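Local coordinates for putative cytochrome P450 hydroxylase (Chondromyces apiculatus DSM 436, PDB 6GMF), which probably acts as a heme-dependent cytochrome P450 monooxygenase that hydroxylates terpenes, at residues Leu106-Gly120 with Glu132-Met145. Sequence-based numbering, arbitrary orientation.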
ATOM      1  N   LEU A 106      18.040   6.246   1.206  1.00 25.92           N
ATOM      2  CA  LEU A 106      17.997   4.770   1.427  1.00 24.31           C
ATOM      3  C   LEU A 106      18.382   3.982   0.178  1.00 22.97           C
ATOM      4  O   LEU A 106      18.595   2.786   0.286  1.00 22.12           O
ATOM      5  CB  LEU A 106      16.579   4.376   1.843  1.00 25.29           C
ATOM      6  CG  LEU A 106      16.176   4.660   3.284  1.00 29.54           C
ATOM      7  CD1 LEU A 106      14.684   4.466   3.467  1.00 32.41           C
ATOM      8  CD2 LEU A 106      16.941   3.768   4.241  1.00 33.83           C
ATOM      9  N   GLU A 107      18.495   4.607  -1.005  1.00 21.73           N
ATOM     10  CA  GLU A 107      18.542   3.829  -2.232  1.00 22.39           C
ATOM     11  C   GLU A 107      19.736   2.855  -2.252  1.00 24.50           C
ATOM     12  O   GLU A 107      19.611   1.713  -2.711  1.00 22.42           O
ATOM     13  CB  GLU A 107      18.501   4.749  -3.462  1.00 20.85           C
ATOM     14  CG  GLU A 107      18.725   3.995  -4.743  1.00 22.99           C
ATOM     15  CD  GLU A 107      18.525   4.752  -6.035  1.00 25.08           C
ATOM     16  OE1 GLU A 107      18.228   5.939  -5.968  1.00 27.38           O
ATOM     17  OE2 GLU A 107      18.638   4.123  -7.097  1.00 28.45           O
ATOM     18  N   PRO A 108      20.970   3.253  -1.859  1.00 22.78           N
ATOM     19  CA  PRO A 108      22.073   2.287  -1.848  1.00 24.71           C
ATOM     20  C   PRO A 108      21.806   1.042  -0.988  1.00 22.27           C
ATOM     21  O   PRO A 108      22.104  -0.088  -1.432  1.00 25.00           O
ATOM     22  CB  PRO A 108      23.274   3.118  -1.352  1.00 23.88           C
ATOM     23  CG  PRO A 108      22.912   4.524  -1.866  1.00 24.96           C
ATOM     24  CD  PRO A 108      21.416   4.634  -1.617  1.00 24.42           C
ATOM     25  N   ARG A 109      21.243   1.244   0.191  1.00 21.16           N
ATOM     26  CA  ARG A 109      20.937   0.114   1.095  1.00 24.28           C
ATOM     27  C   ARG A 109      19.817  -0.740   0.494  1.00 23.14           C
ATOM     28  O   ARG A 109      19.838  -1.916   0.653  1.00 25.35           O
ATOM     29  CB  ARG A 109      20.514   0.645   2.460  1.00 24.53           C
ATOM     30  CG  ARG A 109      20.158  -0.451   3.447  1.00 25.89           C
ATOM     31  CD  ARG A 109      21.222  -1.513   3.594  1.00 27.63           C
ATOM     32  NE  ARG A 109      20.708  -2.578   4.437  1.00 25.42           N
ATOM     33  CZ  ARG A 109      21.014  -3.850   4.317  1.00 27.00           C
ATOM     34  NH1 ARG A 109      21.883  -4.244   3.406  1.00 31.55           N
ATOM     35  NH2 ARG A 109      20.441  -4.736   5.098  1.00 28.49           N
ATOM     36  N   ILE A 110      18.836  -0.105  -0.111  1.00 20.27           N
ATOM     37  CA  ILE A 110      17.728  -0.843  -0.749  1.00 20.93           C
ATOM     38  C   ILE A 110      18.284  -1.722  -1.880  1.00 21.34           C
ATOM     39  O   ILE A 110      17.844  -2.854  -2.046  1.00 20.82           O
ATOM     40  CB  ILE A 110      16.614   0.125  -1.194  1.00 18.31           C
ATOM     41  CG1 ILE A 110      15.887   0.715   0.020  1.00 20.32           C
ATOM     42  CG2 ILE A 110      15.646  -0.570  -2.148  1.00 18.07           C
ATOM     43  CD1 ILE A 110      14.973   1.869  -0.271  1.00 20.96           C
ATOM     44  N   ARG A 111      19.249  -1.213  -2.671  1.00 20.35           N
ATOM     45  CA  ARG A 111      19.852  -1.983  -3.752  1.00 21.87           C
ATOM     46  C   ARG A 111      20.577  -3.201  -3.154  1.00 21.98           C
ATOM     47  O   ARG A 111      20.497  -4.291  -3.660  1.00 22.69           O
ATOM     48  CB  ARG A 111      20.761  -1.047  -4.569  1.00 23.04           C
ATOM     49  CG  ARG A 111      21.212  -1.595  -5.909  1.00 25.57           C
ATOM     50  CD  ARG A 111      21.767  -0.514  -6.822  1.00 27.12           C
ATOM     51  NE  ARG A 111      20.799   0.539  -7.118  1.00 27.91           N
ATOM     52  CZ  ARG A 111      19.811   0.449  -8.012  1.00 26.05           C
ATOM     53  NH1 ARG A 111      19.647  -0.655  -8.717  1.00 28.22           N
ATOM     54  NH2 ARG A 111      18.988   1.465  -8.190  1.00 24.40           N
ATOM     55  N   ASP A 112      21.240  -2.990  -2.032  1.00 22.91           N
ATOM     56  CA  ASP A 112      21.976  -4.092  -1.382  1.00 25.97           C
ATOM     57  C   ASP A 112      20.980  -5.149  -0.915  1.00 24.75           C
ATOM     58  O   ASP A 112      21.261  -6.289  -1.033  1.00 23.94           O
ATOM     59  CB  ASP A 112      22.846  -3.573  -0.238  1.00 27.85           C
ATOM     60  CG  ASP A 112      24.170  -2.995  -0.694  1.00 29.35           C
ATOM     61  OD1 ASP A 112      24.517  -3.177  -1.842  1.00 30.45           O
ATOM     62  OD2 ASP A 112      24.816  -2.370   0.119  1.00 28.97           O
ATOM     63  N   ILE A 113      19.870  -4.716  -0.356  1.00 23.84           N
ATOM     64  CA  ILE A 113      18.842  -5.672   0.119  1.00 23.00           C
ATOM     65  C   ILE A 113      18.309  -6.425  -1.096  1.00 23.12           C
ATOM     66  O   ILE A 113      18.175  -7.597  -1.027  1.00 21.74           O
ATOM     67  CB  ILE A 113      17.748  -4.910   0.874  1.00 23.55           C
ATOM     68  CG1 ILE A 113      18.300  -4.340   2.174  1.00 23.49           C
ATOM     69  CG2 ILE A 113      16.550  -5.790   1.138  1.00 23.50           C
ATOM     70  CD1 ILE A 113      17.369  -3.398   2.863  1.00 26.36           C
ATOM     71  N   ALA A 114      18.052  -5.717  -2.183  1.00 21.61           N
ATOM     72  CA  ALA A 114      17.532  -6.377  -3.390  1.00 21.44           C
ATOM     73  C   ALA A 114      18.518  -7.449  -3.860  1.00 21.38           C
ATOM     74  O   ALA A 114      18.106  -8.525  -4.169  1.00 22.14           O
ATOM     75  CB  ALA A 114      17.244  -5.355  -4.456  1.00 22.22           C
ATOM     76  N   HIS A 115      19.794  -7.111  -3.897  1.00 22.56           N
ATOM     77  CA  HIS A 115      20.811  -8.073  -4.372  1.00 23.36           C
ATOM     78  C   HIS A 115      20.885  -9.276  -3.431  1.00 23.16           C
ATOM     79  O   HIS A 115      21.018 -10.354  -3.915  1.00 23.63           O
ATOM     80  CB  HIS A 115      22.133  -7.343  -4.624  1.00 24.14           C
ATOM     81  CG  HIS A 115      22.166  -6.626  -5.924  1.00 24.85           C
ATOM     82  ND1 HIS A 115      22.249  -7.284  -7.125  1.00 28.32           N
ATOM     83  CD2 HIS A 115      22.108  -5.321  -6.229  1.00 24.89           C
ATOM     84  CE1 HIS A 115      22.246  -6.408  -8.092  1.00 26.46           C
ATOM     85  NE2 HIS A 115      22.155  -5.220  -7.570  1.00 27.73           N
ATOM     86  N   GLU A 116      20.786  -9.060  -2.130  1.00 24.11           N
ATOM     87  CA  GLU A 116      20.841 -10.181  -1.165  1.00 25.50           C
ATOM     88  C   GLU A 116      19.636 -11.093  -1.366  1.00 25.19           C
ATOM     89  O   GLU A 116      19.784 -12.291  -1.287  1.00 24.78           O
ATOM     90  CB  GLU A 116      20.701  -9.664   0.254  1.00 29.50           C
ATOM     91  CG  GLU A 116      21.889  -8.907   0.729  1.00 38.06           C
ATOM     92  CD  GLU A 116      21.742  -8.445   2.165  1.00 42.42           C
ATOM     93  OE1 GLU A 116      20.882  -9.003   2.839  1.00 44.87           O
ATOM     94  OE2 GLU A 116      22.478  -7.493   2.569  1.00 59.04           O
ATOM     95  N   LEU A 117      18.470 -10.503  -1.578  1.00 22.77           N
ATOM     96  CA  LEU A 117      17.265 -11.333  -1.793  1.00 22.05           C
ATOM     97  C   LEU A 117      17.449 -12.154  -3.067  1.00 24.07           C
ATOM     98  O   LEU A 117      17.108 -13.305  -3.055  1.00 25.91           O
ATOM     99  CB  LEU A 117      16.027 -10.438  -1.855  1.00 21.46           C
ATOM    100  CG  LEU A 117      15.679  -9.776  -0.530  1.00 21.19           C
ATOM    101  CD1 LEU A 117      14.568  -8.778  -0.711  1.00 22.13           C
ATOM    102  CD2 LEU A 117      15.278 -10.815   0.503  1.00 22.90           C
ATOM    103  N   VAL A 118      18.000 -11.561  -4.114  1.00 22.27           N
ATOM    104  CA  VAL A 118      18.200 -12.338  -5.367  1.00 24.32           C
ATOM    105  C   VAL A 118      19.324 -13.350  -5.156  1.00 24.93           C
ATOM    106  O   VAL A 118      19.221 -14.413  -5.683  1.00 26.19           O
ATOM    107  CB  VAL A 118      18.386 -11.443  -6.600  1.00 26.45           C
ATOM    108  CG1 VAL A 118      18.692 -12.267  -7.832  1.00 26.11           C
ATOM    109  CG2 VAL A 118      17.122 -10.637  -6.825  1.00 24.89           C
ATOM    110  N   ASP A 119      20.295 -13.064  -4.291  1.00 23.97           N
ATOM    111  CA  ASP A 119      21.348 -14.064  -3.973  1.00 27.92           C
ATOM    112  C   ASP A 119      20.714 -15.341  -3.409  1.00 25.22           C
ATOM    113  O   ASP A 119      21.236 -16.363  -3.672  1.00 23.97           O
ATOM    114  CB  ASP A 119      22.372 -13.495  -2.992  1.00 27.65           C
ATOM    115  CG  ASP A 119      23.331 -12.509  -3.625  1.00 26.94           C
ATOM    116  OD1 ASP A 119      23.302 -12.378  -4.829  1.00 27.59           O
ATOM    117  OD2 ASP A 119      24.031 -11.838  -2.880  1.00 30.63           O
ATOM    118  N   GLY A 120      19.655 -15.238  -2.614  1.00 25.75           N
ATOM    119  CA  GLY A 120      18.964 -16.418  -2.084  1.00 26.45           C
ATOM    120  C   GLY A 120      18.305 -17.254  -3.165  1.00 27.71           C
ATOM    121  O   GLY A 120      17.919 -18.350  -2.849  1.00 28.62           O
ATOM    122  N   GLU A 132      10.091 -15.124  -0.826  1.00 18.50           N
ATOM    123  CA  GLU A 132      11.521 -14.997  -1.042  1.00 20.18           C
ATOM    124  C   GLU A 132      11.934 -13.565  -1.408  1.00 20.87           C
ATOM    125  O   GLU A 132      13.126 -13.197  -1.251  1.00 20.73           O
ATOM    126  CB  GLU A 132      11.964 -16.029  -2.070  1.00 21.24           C
ATOM    127  CG  GLU A 132      11.685 -17.436  -1.613  1.00 21.30           C
ATOM    128  CD  GLU A 132      12.312 -18.508  -2.470  1.00 23.58           C
ATOM    129  OE1 GLU A 132      11.575 -19.432  -2.944  1.00 23.80           O
ATOM    130  OE2 GLU A 132      13.538 -18.477  -2.592  1.00 29.10           O
ATOM    131  N   VAL A 133      10.996 -12.735  -1.890  1.00 19.30           N
ATOM    132  CA  VAL A 133      11.370 -11.410  -2.435  1.00 19.76           C
ATOM    133  C   VAL A 133      10.389 -10.314  -1.992  1.00 19.51           C
ATOM    134  O   VAL A 133      10.787  -9.368  -1.350  1.00 20.13           O
ATOM    135  CB  VAL A 133      11.509 -11.419  -3.967  1.00 21.32           C
ATOM    136  CG1 VAL A 133      11.808 -10.018  -4.479  1.00 22.78           C
ATOM    137  CG2 VAL A 133      12.564 -12.409  -4.443  1.00 24.69           C
ATOM    138  N   THR A 134       9.106 -10.428  -2.372  1.00 17.46           N
ATOM    139  CA  THR A 134       8.254  -9.275  -2.284  1.00 16.79           C
ATOM    140  C   THR A 134       7.807  -9.005  -0.855  1.00 18.73           C
ATOM    141  O   THR A 134       7.597  -7.851  -0.495  1.00 16.84           O
ATOM    142  CB  THR A 134       7.063  -9.376  -3.235  1.00 17.75           C
ATOM    143  OG1 THR A 134       6.165 -10.362  -2.753  1.00 18.51           O
ATOM    144  CG2 THR A 134       7.492  -9.696  -4.641  1.00 18.47           C
ATOM    145  N   VAL A 135       7.639 -10.061  -0.066  1.00 17.91           N
ATOM    146  CA  VAL A 135       7.258  -9.877   1.353  1.00 17.88           C
ATOM    147  C   VAL A 135       8.437  -9.346   2.155  1.00 18.04           C
ATOM    148  O   VAL A 135       8.259  -8.369   2.891  1.00 17.96           O
ATOM    149  CB  VAL A 135       6.722 -11.190   1.950  1.00 17.67           C
ATOM    150  CG1 VAL A 135       6.612 -11.106   3.466  1.00 21.48           C
ATOM    151  CG2 VAL A 135       5.395 -11.526   1.331  1.00 18.29           C
ATOM    152  N   PRO A 136       9.673  -9.902   2.070  1.00 17.21           N
ATOM    153  CA  PRO A 136      10.768  -9.397   2.901  1.00 18.42           C
ATOM    154  C   PRO A 136      11.175  -7.950   2.609  1.00 19.18           C
ATOM    155  O   PRO A 136      11.490  -7.219   3.540  1.00 19.74           O
ATOM    156  CB  PRO A 136      11.988 -10.286   2.615  1.00 20.54           C
ATOM    157  CG  PRO A 136      11.558 -11.183   1.471  1.00 21.83           C
ATOM    158  CD  PRO A 136      10.054 -11.136   1.363  1.00 17.69           C
ATOM    159  N   MET A 137      11.230  -7.518   1.345  1.00 18.47           N
ATOM    160  CA  MET A 137      11.909  -6.244   1.056  0.50 20.08           C
ATOM    161  C   MET A 137      11.292  -5.103   1.867  1.00 19.78           C
ATOM    162  O   MET A 137      12.003  -4.395   2.586  1.00 20.54           O
ATOM    163  CB  MET A 137      11.899  -5.877  -0.427  0.50 24.22           C
ATOM    164  CG  MET A 137      12.024  -4.396  -0.634  0.50 26.30           C
ATOM    165  SD  MET A 137      12.615  -4.016  -2.255  0.50 33.01           S
ATOM    166  CE  MET A 137      14.386  -4.017  -1.972  0.50 31.30           C
ATOM    167  N   PRO A 138       9.961  -4.868   1.839  1.00 16.61           N
ATOM    168  CA  PRO A 138       9.409  -3.703   2.562  1.00 18.11           C
ATOM    169  C   PRO A 138       9.639  -3.752   4.079  1.00 17.30           C
ATOM    170  O   PRO A 138       9.994  -2.729   4.736  1.00 17.80           O
ATOM    171  CB  PRO A 138       7.922  -3.733   2.245  1.00 18.49           C
ATOM    172  CG  PRO A 138       7.825  -4.535   0.965  1.00 20.56           C
ATOM    173  CD  PRO A 138       8.953  -5.546   1.017  1.00 18.81           C
ATOM    174  N   MET A 139       9.494  -4.944   4.621  1.00 17.36           N
ATOM    175  CA  MET A 139       9.636  -5.172   6.024  1.00 18.30           C
ATOM    176  C   MET A 139      11.081  -4.916   6.482  1.00 17.86           C
ATOM    177  O   MET A 139      11.318  -4.265   7.574  1.00 17.53           O
ATOM    178  CB  MET A 139       9.219  -6.624   6.260  1.00 23.58           C
ATOM    179  CG  MET A 139       9.123  -7.036   7.666  1.00 26.48           C
ATOM    180  SD  MET A 139       9.078  -8.854   7.506  1.00 27.65           S
ATOM    181  CE  MET A 139       7.434  -8.977   6.824  1.00 23.30           C
ATOM    182  N   ILE A 140      12.068  -5.356   5.701  1.00 17.99           N
ATOM    183  CA  ILE A 140      13.482  -5.150   6.042  1.00 17.67           C
ATOM    184  C   ILE A 140      13.776  -3.641   6.006  1.00 17.80           C
ATOM    185  O   ILE A 140      14.394  -3.092   6.923  1.00 17.22           O
ATOM    186  CB  ILE A 140      14.413  -5.907   5.087  1.00 19.23           C
ATOM    187  CG1 ILE A 140      14.259  -7.424   5.191  1.00 19.43           C
ATOM    188  CG2 ILE A 140      15.855  -5.494   5.271  1.00 20.21           C
ATOM    189  CD1 ILE A 140      14.910  -8.173   3.989  1.00 19.93           C
ATOM    190  N   VAL A 141      13.320  -2.965   4.952  1.00 16.87           N
ATOM    191  CA  VAL A 141      13.594  -1.555   4.792  1.00 17.25           C
ATOM    192  C   VAL A 141      12.980  -0.747   5.928  1.00 17.13           C
ATOM    193  O   VAL A 141      13.696   0.039   6.564  1.00 19.42           O
ATOM    194  CB  VAL A 141      13.106  -1.024   3.446  1.00 19.27           C
ATOM    195  CG1 VAL A 141      13.232   0.490   3.412  1.00 20.05           C
ATOM    196  CG2 VAL A 141      13.875  -1.687   2.336  1.00 19.28           C
ATOM    197  N   ILE A 142      11.724  -1.031   6.287  1.00 17.81           N
ATOM    198  CA  ILE A 142      11.071  -0.235   7.345  1.00 17.38           C
ATOM    199  C   ILE A 142      11.687  -0.533   8.712  1.00 17.28           C
ATOM    200  O   ILE A 142      11.822   0.397   9.536  1.00 17.92           O
ATOM    201  CB  ILE A 142       9.532  -0.295   7.337  1.00 18.80           C
ATOM    202  CG1 ILE A 142       8.910   0.973   7.924  1.00 19.65           C
ATOM    203  CG2 ILE A 142       9.006  -1.543   8.040  1.00 18.06           C
ATOM    204  CD1 ILE A 142       9.191   2.231   7.110  1.00 20.95           C
ATOM    205  N   ALA A 143      12.035  -1.797   8.989  1.00 17.00           N
ATOM    206  CA  ALA A 143      12.729  -2.092  10.258  1.00 16.81           C
ATOM    207  C   ALA A 143      14.064  -1.326  10.330  1.00 18.53           C
ATOM    208  O   ALA A 143      14.429  -0.798  11.359  1.00 20.57           O
ATOM    209  CB  ALA A 143      12.895  -3.587  10.371  1.00 16.52           C
ATOM    210  N   GLU A 144      14.791  -1.229   9.226  1.00 17.38           N
ATOM    211  CA  GLU A 144      16.064  -0.487   9.282  1.00 20.18           C
ATOM    212  C   GLU A 144      15.778   0.995   9.503  1.00 20.67           C
ATOM    213  O   GLU A 144      16.487   1.654  10.298  1.00 21.51           O
ATOM    214  CB  GLU A 144      16.887  -0.749   8.026  1.00 24.13           C
ATOM    215  CG  GLU A 144      17.439  -2.155   8.099  1.00 26.63           C
ATOM    216  CD  GLU A 144      18.462  -2.555   7.076  1.00 31.25           C
ATOM    217  OE1 GLU A 144      18.998  -1.644   6.346  1.00 33.29           O
ATOM    218  OE2 GLU A 144      18.703  -3.791   7.002  1.00 32.76           O
ATOM    219  N   MET A 145      14.756   1.528   8.828  1.00 18.85           N
ATOM    220  CA  MET A 145      14.417   2.948   8.983  1.00 19.19           C
ATOM    221  C   MET A 145      14.003   3.260  10.418  1.00 21.04           C
ATOM    222  O   MET A 145      14.360   4.319  10.974  1.00 21.01           O
ATOM    223  CB  MET A 145      13.287   3.353   8.046  1.00 20.86           C
ATOM    224  CG  MET A 145      13.758   3.492   6.651  1.00 25.16           C
ATOM    225  SD  MET A 145      12.407   4.107   5.615  1.00 28.99           S
ATOM    226  CE  MET A 145      11.875   5.560   6.497  1.00 30.20           C
TER
HETATM  227  O   HOH W   1      15.569 -14.497  -1.176  1.00 22.50           O
HETATM  228  O   HOH W   2      15.082 -17.291  -1.148  1.00 30.00           O
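R109 grips E144 side-on, NE donating to OE1 at 2.7 Å and NH2 to OE2 at 2.7 Å. Both bonds are nearly straight and use syn lone pairs, and the guanidinium and carboxylate planes lie 1° apart. A bend at chi2 (52°) in the arginine brings the NE/NH2 edge round to the glutamate, while I113 CG1 lies over one guanidinium face. Beneath the salt bridge, I113 is a knob among M137, I140, V141 and E144, its CD1 3.5 Å from I140 CG2. L117 fills the next hole, CD2 3.9 Å from P136 CG. In return M137, in one of its two conformers, inserts among I110, I113, A114 and L117. The axes of helices 107-119 and 136-145 run at 141°; ahead of the latter, one water bridges L117 O and E132 O. Farther out, E116 OE2 accepts a weak bond from R109 NH1, R153 also pairs with E144, and I142, turned away from this interface, touches the heme. A leucine in place of R109 would probably leave E144 with R153 but without its paired donors here. Helix 136-145 thus joins the heme pocket to helix 107-119 through an interlocked apolar seam, closed at one margin by a charge network that probably favours an ionised E144.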